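Local coordinates for transposon Tn7 transposition protein TnsA (Escherichia coli, PDB 1T0F) that cuts the 5' DNA strands at the ends of transposon Tn7 as a metal-dependent endonuclease, working with TnsB as the transposase, at residues A[105-109]-A[110-114]; A[11-14]-A[15-18]; A[87-90]-A[91-94]; A[147-150]-A[151-154]. One frame throughout, in Å; residues are numbered along the deposited sequence.

Interaction 1: A[105-109]-A[110-114]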
loop_
_atom_site.group_PDB
_atom_site.type_symbol
_atom_site.label_atom_id
_atom_site.label_comp_id
_atom_site.label_asym_id
_atom_site.label_seq_id
_atom_site.Cartn_x
_atom_site.Cartn_y
_atom_site.Cartn_z
ATOM N N PRO A 105 14.055 -1.708 17.325
ATOM C CA PRO A 105 13.949 -2.961 16.573
ATOM C C PRO A 105 15.331 -3.545 16.289
ATOM O O PRO A 105 16.224 -2.854 15.788
ATOM C CB PRO A 105 13.226 -2.533 15.302
ATOM C CG PRO A 105 12.250 -1.519 15.840
ATOM C CD PRO A 105 13.111 -0.702 16.793
ATOM N N VAL A 106 15.503 -4.820 16.611
ATOM C CA VAL A 106 16.788 -5.474 16.410
ATOM C C VAL A 106 16.608 -6.970 16.178
ATOM O O VAL A 106 15.715 -7.594 16.757
ATOM C CB VAL A 106 17.705 -5.243 17.648
ATOM C CG1 VAL A 106 16.998 -5.713 18.912
ATOM C CG2 VAL A 106 19.036 -5.987 17.477
ATOM N N ILE A 107 17.442 -7.526 15.307
ATOM C CA ILE A 107 17.418 -8.952 15.002
ATOM C C ILE A 107 18.854 -9.462 15.093
ATOM O O ILE A 107 19.743 -8.951 14.415
ATOM C CB ILE A 107 16.893 -9.225 13.582
ATOM C CG1 ILE A 107 15.441 -8.753 13.454
ATOM C CG2 ILE A 107 16.993 -10.711 13.272
ATOM C CD1 ILE A 107 14.471 -9.535 14.294
ATOM N N ARG A 108 19.071 -10.465 15.940
ATOM C CA ARG A 108 20.398 -11.045 16.134
ATOM C C ARG A 108 21.449 -9.974 16.385
ATOM O O ARG A 108 22.500 -9.964 15.750
ATOM C CB ARG A 108 20.800 -11.889 14.924
ATOM C CG ARG A 108 19.788 -12.957 14.561
ATOM C CD ARG A 108 20.441 -14.099 13.800
ATOM N NE ARG A 108 21.189 -14.974 14.700
ATOM C CZ ARG A 108 22.443 -15.366 14.499
ATOM N NH1 ARG A 108 23.104 -14.960 13.420
ATOM N NH2 ARG A 108 23.034 -16.167 15.380
ATOM N N GLY A 109 21.150 -9.071 17.311
ATOM C CA GLY A 109 22.078 -8.009 17.660
ATOM C C GLY A 109 22.254 -6.887 16.652
ATOM O O GLY A 109 23.041 -5.969 16.881
ATOM N N VAL A 110 21.536 -6.950 15.536
ATOM C CA VAL A 110 21.655 -5.917 14.513
ATOM C C VAL A 110 20.427 -5.008 14.507
ATOM O O VAL A 110 19.315 -5.467 14.260
ATOM C CB VAL A 110 21.820 -6.547 13.116
ATOM C CG1 VAL A 110 21.943 -5.461 12.058
ATOM C CG2 VAL A 110 23.048 -7.446 13.097
ATOM N N ASP A 111 20.627 -3.727 14.803
ATOM C CA ASP A 111 19.512 -2.787 14.796
ATOM C C ASP A 111 18.974 -2.770 13.376
ATOM O O ASP A 111 19.737 -2.674 12.411
ATOM C CB ASP A 111 19.969 -1.389 15.213
ATOM C CG ASP A 111 20.117 -1.246 16.722
ATOM O OD1 ASP A 111 19.846 -2.222 17.460
ATOM O OD2 ASP A 111 20.497 -0.146 17.171
ATOM N N GLN A 112 17.656 -2.879 13.252
ATOM C CA GLN A 112 17.018 -2.912 11.946
ATOM C C GLN A 112 16.541 -1.537 11.500
ATOM O O GLN A 112 16.236 -0.672 12.320
ATOM C CB GLN A 112 15.835 -3.886 11.966
ATOM C CG GLN A 112 16.218 -5.337 12.256
ATOM C CD GLN A 112 17.143 -5.922 11.198
ATOM O OE1 GLN A 112 16.730 -6.182 10.066
ATOM N NE2 GLN A 112 18.404 -6.125 11.564
ATOM N N VAL A 113 16.496 -1.340 10.191
ATOM C CA VAL A 113 16.025 -0.082 9.645
ATOM C C VAL A 113 14.504 -0.181 9.616
ATOM O O VAL A 113 13.950 -1.115 9.036
ATOM C CB VAL A 113 16.530 0.138 8.206
ATOM C CG1 VAL A 113 15.883 1.397 7.612
ATOM C CG2 VAL A 113 18.057 0.274 8.212
ATOM N N MET A 114 13.839 0.771 10.256
ATOM C CA MET A 114 12.379 0.782 10.277
ATOM C C MET A 114 11.870 1.382 8.968
ATOM O O MET A 114 12.582 2.144 8.309
ATOM C CB MET A 114 11.882 1.616 11.459
ATOM C CG MET A 114 12.271 1.054 12.813
ATOM S SD MET A 114 11.618 2.004 14.176
ATOM C CE MET A 114 9.871 1.481 14.121
#
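Ile107 and Val110 face each other as an antiparallel hydrogen-bonded pair closed by a type I' turn, Ile107 N reaching Val110 O at 3.0 Å and Val110 N reaching Ile107 O at 2.9 Å. One step back, Val106 and Asp111 make the non-hydrogen-bonded pair, and beyond it Gln112 N donates almost straight (170°) to Pro105 O at 2.9 Å. The side chain of Gln112 then folds back over the ladder. Bent at chi2 (-62°), it lays CG against Ile107 CG1 at 3.7 Å and brings NE2 to Val110 O at 2.9 Å. That oxygen lies squarely in the amide plane of Gln112, while NE2 and Ile107 N come at it from opposite faces of its own carbonyl plane. This is a beta hairpin with a two-residue loop, Arg108 and Gly109, both at positive phi; it falls at the end of a stretch assigned by similarity to a helix-turn-helix DNA-binding motif. An alanine in place of Gln112 is likely to leave Val110 O with one donor fewer and to uncover the flank of Ile107. The glutamine's OE1 meanwhile accepts from Phe11 N, tying the hairpin to the N-terminal segment. On the face that carries Val106 and Asp111, Val106 CG2 rests on Val110 O at 3.3 Å and Val106 CB stands 3.7 Å from Asp111 OD1. Where the strands part, the Met114 thioether crosses the Pro105 ring at about a right angle, Met114 SD 3.9 Å from Pro105 CG. Val106 N is hydrogen-bonded to a malonic acid, probably from the crystallisation liquor.

Interaction 2: A[11-14]-A[15-18]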
loop_
_atom_site.group_PDB
_atom_site.type_symbol
_atom_site.label_atom_id
_atom_site.label_comp_id
_atom_site.label_asym_id
_atom_site.label_seq_id
_atom_site.Cartn_x
_atom_site.Cartn_y
_atom_site.Cartn_z
ATOM N N PHE A 11 17.789 -8.034 8.034
ATOM C CA PHE A 11 19.032 -7.743 7.329
ATOM C C PHE A 11 20.221 -7.728 8.275
ATOM O O PHE A 11 20.081 -7.464 9.472
ATOM C CB PHE A 11 18.952 -6.375 6.637
ATOM C CG PHE A 11 17.907 -6.288 5.559
ATOM C CD1 PHE A 11 17.251 -5.086 5.314
ATOM C CD2 PHE A 11 17.587 -7.398 4.780
ATOM C CE1 PHE A 11 16.287 -4.988 4.307
ATOM C CE2 PHE A 11 16.626 -7.312 3.771
ATOM C CZ PHE A 11 15.975 -6.104 3.536
ATOM N N SER A 12 21.393 -8.008 7.717
ATOM C CA SER A 12 22.639 -8.005 8.473
ATOM C C SER A 12 23.232 -6.608 8.315
ATOM O O SER A 12 22.726 -5.804 7.528
ATOM C CB SER A 12 23.601 -9.041 7.896
ATOM O OG SER A 12 23.883 -8.753 6.539
ATOM N N GLU A 13 24.296 -6.312 9.053
ATOM C CA GLU A 13 24.919 -4.998 8.954
ATOM C C GLU A 13 25.409 -4.714 7.536
ATOM O O GLU A 13 25.271 -3.596 7.038
ATOM C CB GLU A 13 26.079 -4.886 9.946
ATOM C CG GLU A 13 25.626 -4.815 11.396
ATOM C CD GLU A 13 25.109 -3.438 11.784
ATOM O OE1 GLU A 13 24.479 -2.767 10.937
ATOM O OE2 GLU A 13 25.324 -3.032 12.946
ATOM N N VAL A 14 25.972 -5.723 6.879
ATOM C CA VAL A 14 26.462 -5.535 5.518
ATOM C C VAL A 14 25.306 -5.373 4.536
ATOM O O VAL A 14 25.402 -4.596 3.586
ATOM C CB VAL A 14 27.355 -6.712 5.053
ATOM C CG1 VAL A 14 28.613 -6.774 5.909
ATOM C CG2 VAL A 14 26.584 -8.021 5.129
ATOM N N GLN A 15 24.219 -6.106 4.762
ATOM C CA GLN A 15 23.046 -6.013 3.893
ATOM C C GLN A 15 22.458 -4.606 3.968
ATOM O O GLN A 15 22.032 -4.037 2.960
ATOM C CB GLN A 15 21.980 -7.023 4.313
ATOM C CG GLN A 15 22.275 -8.461 3.928
ATOM C CD GLN A 15 21.165 -9.405 4.349
ATOM O OE1 GLN A 15 20.829 -9.494 5.526
ATOM N NE2 GLN A 15 20.586 -10.110 3.384
ATOM N N ILE A 16 22.426 -4.059 5.177
ATOM C CA ILE A 16 21.900 -2.724 5.398
ATOM C C ILE A 16 22.775 -1.698 4.689
ATOM O O ILE A 16 22.283 -0.897 3.896
ATOM C CB ILE A 16 21.836 -2.403 6.912
ATOM C CG1 ILE A 16 20.737 -3.246 7.565
ATOM C CG2 ILE A 16 21.597 -0.917 7.134
ATOM C CD1 ILE A 16 20.650 -3.087 9.074
ATOM N N ALA A 17 24.074 -1.731 4.974
ATOM C CA ALA A 17 25.017 -0.800 4.361
ATOM C C ALA A 17 24.942 -0.879 2.842
ATOM O O ALA A 17 25.000 0.138 2.151
ATOM C CB ALA A 17 26.438 -1.111 4.832
ATOM N N ARG A 18 24.809 -2.096 2.331
ATOM C CA ARG A 18 24.733 -2.328 0.898
ATOM C C ARG A 18 23.482 -1.705 0.291
ATOM O O ARG A 18 23.535 -1.108 -0.786
ATOM C CB ARG A 18 24.775 -3.837 0.626
ATOM C CG ARG A 18 24.394 -4.263 -0.783
ATOM C CD ARG A 18 22.909 -4.598 -0.864
ATOM N NE ARG A 18 22.561 -5.284 -2.107
ATOM C CZ ARG A 18 21.359 -5.786 -2.374
ATOM N NH1 ARG A 18 20.380 -5.680 -1.485
ATOM N NH2 ARG A 18 21.134 -6.399 -3.529
#
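Gln15 OE1 takes the N-H of Ser12 at 2.7 Å, the shortest polar bond here, with the donor in the carbonyl plane and on a lone pair, although the N-H itself is bent to 141°. Ser12 answers by accepting Gln15 N on OG at 3.2 Å. These reciprocal bonds make a capping box, with Ser12 as the N-cap of helix 13-21. Its hydroxyl is placed by a chi1 of 60°, which sets OG between the backbone N and the carbonyl carbon, facing the first turn. From there OG also makes a weak bond to Gln15 OE1 and lies against Gln15 CG at 3.1 Å. The glutamine chain, extended beyond CG, reaches back along the helix start, and its amide thereby occupies an N-H that precedes the first turn. Phe11 sits just outside the box: Gln15 OE1 lies at the edge of its ring, 3.9 Å from Phe11 CD2, and the ring and amide planes are 78° apart. Phe11 CB also packs on Ile16 CG1 at 3.7 Å, an apolar contact that brings the residue before the cap down onto the helix. Regular bonding begins at the cap, with Ile16 N on Ser12 O at 2.9 Å, then Ala17 N on Glu13 O and Arg18 N on Val14 O. Arg18 turns away to a salt bridge with Glu22. Arg19, one turn on from Gln15, makes a cation-pi contact with the Phe11 ring, while Glu13 and Ile16 bear on Val110 in strand 110-111 and Ile16 also meets Val113, seating the helix start beside that hairpin.

Interaction 3: A[87-90]-A[91-94]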
loop_
_atom_site.group_PDB
_atom_site.type_symbol
_atom_site.label_atom_id
_atom_site.label_comp_id
_atom_site.label_asym_id
_atom_site.label_seq_id
_atom_site.Cartn_x
_atom_site.Cartn_y
_atom_site.Cartn_z
ATOM N N PRO A 87 12.038 3.985 4.190
ATOM C CA PRO A 87 12.915 3.846 5.359
ATOM C C PRO A 87 13.015 5.089 6.235
ATOM O O PRO A 87 13.057 6.210 5.732
ATOM C CB PRO A 87 14.251 3.467 4.724
ATOM C CG PRO A 87 14.252 4.338 3.486
ATOM C CD PRO A 87 12.832 4.140 2.951
ATOM N N LEU A 88 13.057 4.881 7.552
ATOM C CA LEU A 88 13.166 5.971 8.506
ATOM C C LEU A 88 14.636 6.043 8.923
ATOM O O LEU A 88 15.231 5.019 9.258
ATOM C CB LEU A 88 12.286 5.695 9.730
ATOM C CG LEU A 88 10.871 5.158 9.470
ATOM C CD1 LEU A 88 10.085 5.150 10.777
ATOM C CD2 LEU A 88 10.163 6.025 8.441
ATOM N N LEU A 89 15.207 7.243 8.898
ATOM C CA LEU A 89 16.617 7.449 9.250
ATOM C C LEU A 89 16.988 6.795 10.578
ATOM O O LEU A 89 16.503 7.203 11.635
ATOM C CB LEU A 89 16.934 8.942 9.336
ATOM C CG LEU A 89 18.420 9.273 9.510
ATOM C CD1 LEU A 89 19.175 8.785 8.279
ATOM C CD2 LEU A 89 18.619 10.770 9.693
ATOM N N PRO A 90 17.873 5.786 10.541
ATOM C CA PRO A 90 18.317 5.065 11.739
ATOM C C PRO A 90 18.775 5.941 12.903
ATOM O O PRO A 90 18.422 5.684 14.054
ATOM C CB PRO A 90 19.433 4.170 11.203
ATOM C CG PRO A 90 18.968 3.860 9.827
ATOM C CD PRO A 90 18.500 5.219 9.335
ATOM N N SER A 91 19.555 6.979 12.619
ATOM C CA SER A 91 20.023 7.848 13.691
ATOM C C SER A 91 18.846 8.507 14.406
ATOM O O SER A 91 18.895 8.730 15.617
ATOM C CB SER A 91 20.994 8.910 13.152
ATOM O OG SER A 91 20.398 9.731 12.163
ATOM N N ASP A 92 17.782 8.811 13.663
ATOM C CA ASP A 92 16.602 9.419 14.274
ATOM C C ASP A 92 15.816 8.387 15.080
ATOM O O ASP A 92 15.444 8.653 16.214
ATOM C CB ASP A 92 15.668 10.038 13.220
ATOM C CG ASP A 92 16.169 11.376 12.692
ATOM O OD1 ASP A 92 16.710 12.176 13.489
ATOM O OD2 ASP A 92 16.004 11.637 11.482
ATOM N N THR A 93 15.556 7.214 14.508
ATOM C CA THR A 93 14.790 6.216 15.256
ATOM C C THR A 93 15.586 5.719 16.469
ATOM O O THR A 93 15.013 5.365 17.497
ATOM C CB THR A 93 14.353 5.026 14.367
ATOM O OG1 THR A 93 15.497 4.349 13.838
ATOM C CG2 THR A 93 13.485 5.531 13.202
ATOM N N ARG A 94 16.909 5.713 16.348
ATOM C CA ARG A 94 17.766 5.293 17.455
ATOM C C ARG A 94 17.540 6.224 18.645
ATOM O O ARG A 94 17.330 5.775 19.774
ATOM C CB ARG A 94 19.236 5.343 17.022
ATOM C CG ARG A 94 20.237 5.214 18.159
ATOM C CD ARG A 94 20.299 3.795 18.695
ATOM N NE ARG A 94 21.086 3.713 19.927
ATOM C CZ ARG A 94 21.260 2.600 20.634
ATOM N NH1 ARG A 94 20.707 1.462 20.236
ATOM N NH2 ARG A 94 21.980 2.631 21.748
HETATM O O HOH W 1 15.199 3.106 11.130
#
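Leu89 O receives Thr93 N at 3.0 Å, starting helix 90-100 with Leu89 as N-cap and Pro90 in the first turn. A leucine has no side-chain acceptor for the first N-H groups; its carbonyl carries the opening i to i+4 bond and a weak bond from Asp92 N. Pro90 suits the first turn because it has no N-H that would need a partner, and its own carbonyl takes Arg94 N at 2.7 Å. The close-packed side is that of Leu88 and Thr93, both buried. Thr93 CG2 meets Leu88 CB at 3.7 Å, the two side chains crossing at about a right angle, and this contact lies where strand 79-87 gives way to helix 90-100. Tyr155 and Trp156 of helix 143-159 also touch Leu88, and Leu88 N is bonded in turn to Met114. The side of Leu89 and Ser91 is more exposed. With CG anti to the backbone N (chi1 -172°), Leu89 swings its branches alongside the outer polar groups of the first turn, CD2 lying 3.2 Å from Ser91 OG and 3.3 Å from Asp92 OD2. These are contacts of a methyl with oxygens, and the carboxylate has its true mate in Lys159, to which OD2 is salt-bridged. The helix opens the stretch assigned by similarity to a helix-turn-helix, residues 93-111, whose first member is Thr93. A water donates firmly to Leu88 O at 2.7 Å; its other end, 3.0 Å from Thr93 OG1, is less certain, because the place of that hydroxyl is less sure.

Interaction 4: A[147-150]-A[151-154]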
loop_
_atom_site.group_PDB
_atom_site.type_symbol
_atom_site.label_atom_id
_atom_site.label_comp_id
_atom_site.label_asym_id
_atom_site.label_seq_id
_atom_site.Cartn_x
_atom_site.Cartn_y
_atom_site.Cartn_z
ATOM N N GLU A 147 4.648 -0.782 20.426
ATOM C CA GLU A 147 5.892 -0.053 20.711
ATOM C C GLU A 147 6.518 0.444 19.410
ATOM O O GLU A 147 6.975 1.583 19.327
ATOM C CB GLU A 147 6.923 -0.939 21.425
ATOM C CG GLU A 147 6.552 -1.385 22.821
ATOM C CD GLU A 147 7.697 -2.126 23.495
ATOM O OE1 GLU A 147 8.307 -2.996 22.843
ATOM O OE2 GLU A 147 7.986 -1.838 24.673
ATOM N N LYS A 148 6.547 -0.417 18.400
ATOM C CA LYS A 148 7.141 -0.035 17.125
ATOM C C LYS A 148 6.310 1.038 16.431
ATOM O O LYS A 148 6.850 1.908 15.749
ATOM C CB LYS A 148 7.317 -1.260 16.232
ATOM C CG LYS A 148 8.448 -2.172 16.719
ATOM C CD LYS A 148 8.771 -3.274 15.731
ATOM C CE LYS A 148 7.666 -4.311 15.659
ATOM N NZ LYS A 148 7.960 -5.329 14.609
ATOM N N LEU A 149 4.999 0.982 16.616
ATOM C CA LEU A 149 4.129 1.992 16.026
ATOM C C LEU A 149 4.374 3.327 16.724
ATOM O O LEU A 149 4.330 4.375 16.088
ATOM C CB LEU A 149 2.662 1.581 16.159
ATOM C CG LEU A 149 2.192 0.447 15.248
ATOM C CD1 LEU A 149 0.781 0.006 15.659
ATOM C CD2 LEU A 149 2.205 0.920 13.785
ATOM N N GLU A 150 4.638 3.300 18.033
ATOM C CA GLU A 150 4.898 4.547 18.757
ATOM C C GLU A 150 6.199 5.183 18.253
ATOM O O GLU A 150 6.293 6.406 18.113
ATOM C CB GLU A 150 4.975 4.287 20.269
ATOM C CG GLU A 150 5.304 5.500 21.131
ATOM C CD GLU A 150 4.325 6.655 20.977
ATOM O OE1 GLU A 150 3.212 6.454 20.430
ATOM O OE2 GLU A 150 4.668 7.771 21.427
ATOM N N LEU A 151 7.209 4.360 17.987
ATOM C CA LEU A 151 8.476 4.893 17.474
ATOM C C LEU A 151 8.213 5.605 16.148
ATOM O O LEU A 151 8.681 6.725 15.910
ATOM C CB LEU A 151 9.478 3.765 17.222
ATOM C CG LEU A 151 10.064 3.043 18.438
ATOM C CD1 LEU A 151 11.015 1.950 17.956
ATOM C CD2 LEU A 151 10.796 4.047 19.335
ATOM N N GLU A 152 7.468 4.925 15.285
ATOM C CA GLU A 152 7.122 5.448 13.968
ATOM C C GLU A 152 6.287 6.723 14.097
ATOM O O GLU A 152 6.502 7.696 13.367
ATOM C CB GLU A 152 6.345 4.382 13.187
ATOM C CG GLU A 152 6.090 4.737 11.732
ATOM C CD GLU A 152 5.359 3.639 10.977
ATOM O OE1 GLU A 152 5.044 2.587 11.584
ATOM O OE2 GLU A 152 5.104 3.831 9.771
ATOM N N ARG A 153 5.332 6.712 15.024
ATOM C CA ARG A 153 4.481 7.879 15.229
ATOM C C ARG A 153 5.330 9.087 15.595
ATOM O O ARG A 153 5.183 10.162 15.009
ATOM C CB ARG A 153 3.463 7.614 16.339
ATOM C CG ARG A 153 2.471 8.758 16.544
ATOM C CD ARG A 153 1.654 8.549 17.820
ATOM N NE ARG A 153 2.440 8.797 19.030
ATOM C CZ ARG A 153 2.757 10.007 19.485
ATOM N NH1 ARG A 153 2.359 11.099 18.839
ATOM N NH2 ARG A 153 3.484 10.130 20.587
ATOM N N ARG A 154 6.227 8.908 16.563
ATOM C CA ARG A 154 7.099 9.992 17.000
ATOM C C ARG A 154 7.995 10.497 15.879
ATOM O O ARG A 154 8.249 11.698 15.774
ATOM C CB ARG A 154 7.962 9.533 18.183
ATOM C CG ARG A 154 7.155 9.262 19.434
ATOM C CD ARG A 154 8.056 8.932 20.619
ATOM N NE ARG A 154 7.275 8.703 21.831
ATOM C CZ ARG A 154 7.554 9.245 23.012
ATOM N NH1 ARG A 154 8.599 10.051 23.143
ATOM N NH2 ARG A 154 6.782 8.993 24.060
HETATM O O HOH W 2 6.291 0.815 13.071
#
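Glu150 lies alongside Arg153 and across Arg154, and its carboxylate takes hold of both. Arg153 grips it side-on with two nitrogens: Arg153 NE goes to Glu150 OE1 at 2.8 Å, nearly straight at 174°, and Arg153 NH2 goes to Glu150 OE2 at 2.8 Å. Both oxygens are met on their syn sides, with the guanidinium moderately turned from the carboxylate plane. Arg154 reaches the same carboxylate with NE on the anti side of Glu150 OE2, at 2.8 Å, the two planes 81° apart. OE2 therefore accepts from two arginines at once. The glutamate gets there because its CG is anti to the backbone N and the chain then bends at chi2 (58°), turning the carboxylate along the helix toward the next turn. A glutamine in its place, without the charge, would probably leave the two guanidinium groups without a shared counterion and less firmly held. This i to i+3 and i to i+4 salt-bridge network rides on regular helix bonding, such as Arg154 N to Glu150 O at 2.9 Å. It faces a second protein chain: Glu150 OE1 is bonded to the backbone of that chain, and Arg154 NH2 is salt-bridged to one of its acidic side chains, while Arg153 NH1 is bonded to Gln157. Leu151 carries the apolar side, its CG 3.5 Å from Glu147 O. In the beta-alpha-beta unit formed with strands 129-134 and 163-166, helix 143-159 sets Leu151 against Ile96 and Ser100 of helix 90-100, and Leu149 against Trp163 and Ile165 of strand 163-166.

Interactions 1, 3 and 4 form a touching group round Met114. Leu151 CD1 of interaction 4 lies 3.8 Å from Met114 SD and 3.6 Å from Pro105 CD, both of interaction 1. Interaction 2 touches interaction 1 alone, with Ile16 CD1 3.5 Å from Asp111 O; its nearest atoms stay about 12 Å from interaction 4. Of the metal site, the side chain of Glu152 is about 7 Å from the bound magnesium ion and is hydrogen-bonded to Gln133, a metal-binding residue, while that of Leu88 is about 11 Å from the ion. Pro105, Val106, Ile107 and Lys148, from interactions 1 and 4, line the malonic acid pocket together with Arg144.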